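Local coordinates for cyclic di-GMP-binding protein XC_3703 (Xanthomonas campestris pv. campestris, PDB 5B7W), which binds the bacterial second messenger cyclic di-GMP, regulates virulence and biofilm formation, and promotes DNA binding by a LysR-type transcriptional regulator when cyclic di-GMP is absent, at residues 81-84 with 89-92; 39-42 with 46-49. All blocks are in the same frame, centred on the assembly; numbering follows the deposited sequence.

Contact 1: 81-84 with 89-92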
ATOM      1  N   GLY A  81       7.872   3.673  -9.581  1.00 48.64           N
ATOM      2  CA  GLY A  81       8.544   4.701 -10.342  1.00 46.32           C
ATOM      3  C   GLY A  81       9.011   4.183 -11.688  1.00 43.98           C
ATOM      4  O   GLY A  81       8.784   3.033 -12.066  1.00 40.63           O
ATOM      5  N   ASP A  82       9.678   5.061 -12.429  1.00 47.97           N
ATOM      6  CA  ASP A  82      10.205   4.680 -13.732  1.00 51.20           C
ATOM      7  C   ASP A  82      11.350   3.689 -13.580  1.00 44.87           C
ATOM      8  O   ASP A  82      12.157   3.784 -12.650  1.00 44.34           O
ATOM      9  CB  ASP A  82      10.687   5.910 -14.499  1.00 57.27           C
ATOM     10  CG  ASP A  82       9.549   6.719 -15.080  1.00 64.40           C
ATOM     11  OD1 ASP A  82       9.693   7.956 -15.176  1.00 69.30           O
ATOM     12  OD2 ASP A  82       8.514   6.120 -15.443  1.00 61.89           O
ATOM     13  N   VAL A  83      11.416   2.732 -14.499  1.00 44.57           N
ATOM     14  CA  VAL A  83      12.543   1.806 -14.558  1.00 46.73           C
ATOM     15  C   VAL A  83      13.716   2.550 -15.182  1.00 51.46           C
ATOM     16  O   VAL A  83      13.682   2.905 -16.363  1.00 60.57           O
ATOM     17  CB  VAL A  83      12.201   0.543 -15.353  1.00 44.93           C
ATOM     18  CG1 VAL A  83      13.390  -0.408 -15.356  1.00 32.00           C
ATOM     19  CG2 VAL A  83      10.968  -0.132 -14.773  1.00 37.21           C
ATOM     20  N   GLU A  84      14.753   2.797 -14.389  1.00 46.90           N
ATOM     21  CA  GLU A  84      15.934   3.515 -14.842  1.00 53.71           C
ATOM     22  C   GLU A  84      17.019   2.519 -15.224  1.00 49.76           C
ATOM     23  O   GLU A  84      17.340   1.614 -14.446  1.00 42.06           O
ATOM     24  CB  GLU A  84      16.437   4.470 -13.760  1.00 59.78           C
ATOM     25  CG  GLU A  84      15.769   5.834 -13.791  1.00 62.45           C
ATOM     26  CD  GLU A  84      15.621   6.444 -12.412  1.00 69.07           C
ATOM     27  OE1 GLU A  84      16.316   5.989 -11.480  1.00 72.13           O
ATOM     28  OE2 GLU A  84      14.811   7.384 -12.263  1.00 69.93           O
ATOM     29  N   GLY A  89      23.007  -1.547 -15.131  1.00 38.11           N
ATOM     30  CA  GLY A  89      21.822  -2.378 -15.172  1.00 38.12           C
ATOM     31  C   GLY A  89      20.573  -1.530 -15.041  1.00 40.54           C
ATOM     32  O   GLY A  89      20.590  -0.331 -15.304  1.00 39.04           O
ATOM     33  N   ALA A  90      19.491  -2.185 -14.628  1.00 33.81           N
ATOM     34  CA  ALA A  90      18.193  -1.548 -14.462  1.00 34.80           C
ATOM     35  C   ALA A  90      17.865  -1.413 -12.980  1.00 35.42           C
ATOM     36  O   ALA A  90      18.180  -2.301 -12.182  1.00 30.44           O
ATOM     37  CB  ALA A  90      17.093  -2.346 -15.167  1.00 30.67           C
ATOM     38  N   ARG A  91      17.236  -0.296 -12.620  1.00 34.41           N
ATOM     39  CA  ARG A  91      16.825  -0.038 -11.248  1.00 32.54           C
ATOM     40  C   ARG A  91      15.446   0.605 -11.251  1.00 35.25           C
ATOM     41  O   ARG A  91      15.096   1.355 -12.166  1.00 29.70           O
ATOM     42  CB  ARG A  91      17.822   0.869 -10.511  1.00 40.96           C
ATOM     43  CG  ARG A  91      19.223   0.289 -10.381  1.00 38.52           C
ATOM     44  CD  ARG A  91      20.130   1.206  -9.577  1.00 45.78           C
ATOM     45  NE  ARG A  91      21.476   0.658  -9.438  1.00 46.05           N
ATOM     46  CZ  ARG A  91      21.850  -0.169  -8.467  1.00 51.33           C
ATOM     47  NH1 ARG A  91      20.977  -0.549  -7.544  1.00 44.86           N
ATOM     48  NH2 ARG A  91      23.098  -0.617  -8.418  1.00 61.83           N
ATOM     49  N   GLN A  92      14.665   0.306 -10.215  1.00 28.46           N
ATOM     50  CA  GLN A  92      13.323   0.862 -10.095  1.00 31.61           C
ATOM     51  C   GLN A  92      12.978   1.042  -8.625  1.00 35.09           C
ATOM     52  O   GLN A  92      13.209   0.141  -7.814  1.00 35.22           O
ATOM     53  CB  GLN A  92      12.283  -0.037 -10.775  1.00 26.31           C
ATOM     54  CG  GLN A  92      10.895   0.579 -10.842  1.00 34.33           C
ATOM     55  CD  GLN A  92       9.868  -0.360 -11.435  1.00 37.63           C
ATOM     56  OE1 GLN A  92      10.019  -1.581 -11.375  1.00 39.25           O
ATOM     57  NE2 GLN A  92       8.817   0.203 -12.019  1.00 35.68           N
TER

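Contact 2: 39-42 with 46-49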
ATOM      1  N   PHE A  39      16.323  -7.075  -3.891  1.00 26.05           N
ATOM      2  CA  PHE A  39      15.364  -6.128  -3.339  1.00 29.17           C
ATOM      3  C   PHE A  39      15.970  -5.511  -2.087  1.00 32.58           C
ATOM      4  O   PHE A  39      16.515  -6.230  -1.242  1.00 32.27           O
ATOM      5  CB  PHE A  39      14.039  -6.801  -2.969  1.00 29.59           C
ATOM      6  CG  PHE A  39      13.394  -7.566  -4.089  1.00 29.75           C
ATOM      7  CD1 PHE A  39      13.724  -8.890  -4.320  1.00 28.47           C
ATOM      8  CD2 PHE A  39      12.424  -6.974  -4.880  1.00 31.92           C
ATOM      9  CE1 PHE A  39      13.117  -9.603  -5.335  1.00 32.50           C
ATOM     10  CE2 PHE A  39      11.812  -7.683  -5.896  1.00 32.14           C
ATOM     11  CZ  PHE A  39      12.161  -9.000  -6.122  1.00 28.71           C
ATOM     12  N   GLU A  40      15.869  -4.191  -1.959  1.00 30.32           N
ATOM     13  CA  GLU A  40      16.350  -3.492  -0.772  1.00 32.22           C
ATOM     14  C   GLU A  40      15.221  -2.647  -0.206  1.00 33.12           C
ATOM     15  O   GLU A  40      14.724  -1.741  -0.882  1.00 29.96           O
ATOM     16  CB  GLU A  40      17.563  -2.615  -1.087  1.00 35.19           C
ATOM     17  CG  GLU A  40      18.136  -1.923   0.142  1.00 43.00           C
ATOM     18  CD  GLU A  40      18.696  -0.550  -0.163  1.00 49.79           C
ATOM     19  OE1 GLU A  40      18.522  -0.074  -1.304  1.00 51.11           O
ATOM     20  OE2 GLU A  40      19.305   0.056   0.743  1.00 55.66           O
ATOM     21  N   LEU A  41      14.824  -2.941   1.030  1.00 30.30           N
ATOM     22  CA  LEU A  41      13.835  -2.130   1.727  1.00 30.86           C
ATOM     23  C   LEU A  41      14.533  -0.937   2.372  1.00 32.65           C
ATOM     24  O   LEU A  41      15.473  -1.110   3.154  1.00 35.65           O
ATOM     25  CB  LEU A  41      13.101  -2.960   2.776  1.00 35.06           C
ATOM     26  CG  LEU A  41      12.031  -2.204   3.563  1.00 36.19           C
ATOM     27  CD1 LEU A  41      10.987  -1.635   2.616  1.00 30.72           C
ATOM     28  CD2 LEU A  41      11.387  -3.111   4.599  1.00 37.82           C
ATOM     29  N   GLU A  42      14.072   0.267   2.047  1.00 33.12           N
ATOM     30  CA  GLU A  42      14.728   1.504   2.452  1.00 40.40           C
ATOM     31  C   GLU A  42      13.795   2.301   3.353  1.00 39.70           C
ATOM     32  O   GLU A  42      12.702   2.692   2.929  1.00 29.30           O
ATOM     33  CB  GLU A  42      15.127   2.323   1.223  1.00 46.91           C
ATOM     34  CG  GLU A  42      15.713   3.687   1.524  1.00 53.04           C
ATOM     35  CD  GLU A  42      16.076   4.440   0.260  1.00 65.11           C
ATOM     36  OE1 GLU A  42      16.746   3.847  -0.612  1.00 65.48           O
ATOM     37  OE2 GLU A  42      15.686   5.619   0.132  1.00 70.64           O
ATOM     38  N   VAL A  46      10.535   2.492   0.973  1.00 32.37           N
ATOM     39  CA  VAL A  46      10.932   2.358  -0.422  1.00 32.44           C
ATOM     40  C   VAL A  46      11.554   0.984  -0.626  1.00 33.29           C
ATOM     41  O   VAL A  46      12.425   0.570   0.147  1.00 45.37           O
ATOM     42  CB  VAL A  46      11.914   3.469  -0.837  1.00 41.27           C
ATOM     43  CG1 VAL A  46      12.462   3.206  -2.232  1.00 50.09           C
ATOM     44  CG2 VAL A  46      11.232   4.826  -0.771  1.00 39.80           C
ATOM     45  N   ILE A  47      11.104   0.283  -1.662  1.00 32.48           N
ATOM     46  CA  ILE A  47      11.694  -0.980  -2.087  1.00 34.28           C
ATOM     47  C   ILE A  47      12.431  -0.716  -3.392  1.00 35.33           C
ATOM     48  O   ILE A  47      11.812  -0.390  -4.412  1.00 32.97           O
ATOM     49  CB  ILE A  47      10.640  -2.081  -2.262  1.00 35.05           C
ATOM     50  CG1 ILE A  47       9.925  -2.357  -0.939  1.00 38.12           C
ATOM     51  CG2 ILE A  47      11.286  -3.352  -2.795  1.00 32.29           C
ATOM     52  CD1 ILE A  47       8.868  -3.434  -1.036  1.00 32.18           C
ATOM     53  N   ASN A  48      13.753  -0.852  -3.364  1.00 30.63           N
ATOM     54  CA  ASN A  48      14.575  -0.646  -4.548  1.00 33.16           C
ATOM     55  C   ASN A  48      14.810  -1.983  -5.240  1.00 32.57           C
ATOM     56  O   ASN A  48      15.365  -2.910  -4.639  1.00 34.93           O
ATOM     57  CB  ASN A  48      15.903   0.016  -4.180  1.00 26.62           C
ATOM     58  CG  ASN A  48      15.752   1.496  -3.889  1.00 37.91           C
ATOM     59  OD1 ASN A  48      15.187   2.242  -4.688  1.00 45.36           O
ATOM     60  ND2 ASN A  48      16.257   1.928  -2.740  1.00 42.10           N
ATOM     61  N   GLN A  49      14.375  -2.084  -6.491  1.00 32.75           N
ATOM     62  CA  GLN A  49      14.625  -3.252  -7.321  1.00 33.82           C
ATOM     63  C   GLN A  49      15.770  -2.950  -8.276  1.00 29.40           C
ATOM     64  O   GLN A  49      15.844  -1.857  -8.843  1.00 38.99           O
ATOM     65  CB  GLN A  49      13.375  -3.646  -8.115  1.00 26.78           C
ATOM     66  CG  GLN A  49      12.084  -3.620  -7.312  1.00 32.40           C
ATOM     67  CD  GLN A  49      10.908  -4.182  -8.090  1.00 30.66           C
ATOM     68  OE1 GLN A  49      10.363  -5.230  -7.743  1.00 30.29           O
ATOM     69  NE2 GLN A  49      10.514  -3.489  -9.152  1.00 27.38           N
TER

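Contact 1: 81-84 with 89-92
A chi1 of -172° turns the Gln92 side chain away from its own N, and the extended chain beyond CG carries the amide across to Gly81, while Val83, whose CG1 is likewise anti to N (chi1 -178°), swings CG2 over that amide. The two segments belong to the hairpin of strands 78-85 and 90-96, at one edge of the four-stranded antiparallel sheet in the second RRM-like domain. Strand 78-85 is broken by a bulge or short loop, and a side chain adds a link between the strands to the backbone bonding of Gly81 with Lys93: Gln92 NE2 donates to Gly81 O at 2.8 Å. The bond is almost straight (174° at the hydrogen), and the acceptor lies in the amide plane. Val83 CG2 covers a face of the amide, 3.5 Å from Gln92 CD; methyl and in-plane bond together would fix the amide's rotation. The other Val83 methyl, CG1, comes within 4.2 Å of Ala90 CB. Val83, Ala90 and Gln92 all meet helix 54-70, where Val57 touches both Ala90 and Gln92. Glu84 and Arg91 form an antiparallel hydrogen-bonded pair: Glu84 N donates to Arg91 O at 2.7 Å. Both of these side chains leave from the exposed face of the sheet, and the Arg91 guanidinium runs away from the hairpin partner. The return bond, from Arg91 N to Glu84 O, measures 2.6 Å, and the same carbonyl oxygen also receives a CA-H contact from Ala90 CA at 3.3 Å.

Contact 2: 39-42 with 46-49
Asn48 ND2 is shared by two carboxylates of the opposing strand, 2.9 Å from Glu42 OE1 and 3.3 Å from Glu40 OE1, both bonds weak. Glu40 runs alongside Asn48, whereas Glu42 comes to it from across, its carboxylate turned 53° from the amide plane. Glu42 gets there with CG anti to its N (chi1 175°) and a chain extended onward. Beneath these groups the backbones form a beta hairpin, with Glu40-Asn48 and Glu42-Val46 as hydrogen-bonded pairs; Asn48 N donates to Glu40 O at 2.8 Å. Leu41-Ile47 and Phe39-Gln49 are the non-hydrogen-bonded pairs, and their side chains occupy the other face. There Leu41 CD1 rests 3.8 Å from Ile47 CG1, and Gln49 OE1 sits near the plane of the Phe39 ring, at its edge, 3.4 Å from CE2. Helices 12-26 and 54-70 cover this side, Phe39 touching both; Gln49 NE2 is hydrogen-bonded to Thr61 OG1 of helix 54-70, which probably helps to orient the amide. Farther out, Asn23 OD1 accepts from Phe39 N. The hairpin thus separates its chemistry by face: on one, an amide probably eases the closeness of two acidic groups; on the other, Gln49 OE1 is buried without a hydrogen-bond partner and has the ring edge, probably slightly positive, as its neighbour.

In the fold
Both contacts belong to one antiparallel sheet of the second RRM-like domain, whose order is 38-42, 46-51, 90-96, 78-85. Contact 2 is the hairpin at one edge, contact 1 the hairpin at the other, and their inner strands are neighbours. Their centres are 12 Å apart, and a probable backbone hydrogen bond from Gln92 N to Gln49 O, 2.8 Å long, joins them directly. Helix 54-70, which follows strand 46-51 in the chain, packs against both. Neither contact lies near the cyclic di-GMP positions inferred by similarity, Lys133, Arg135, Asp136 and Asp161, which belong to the other domain.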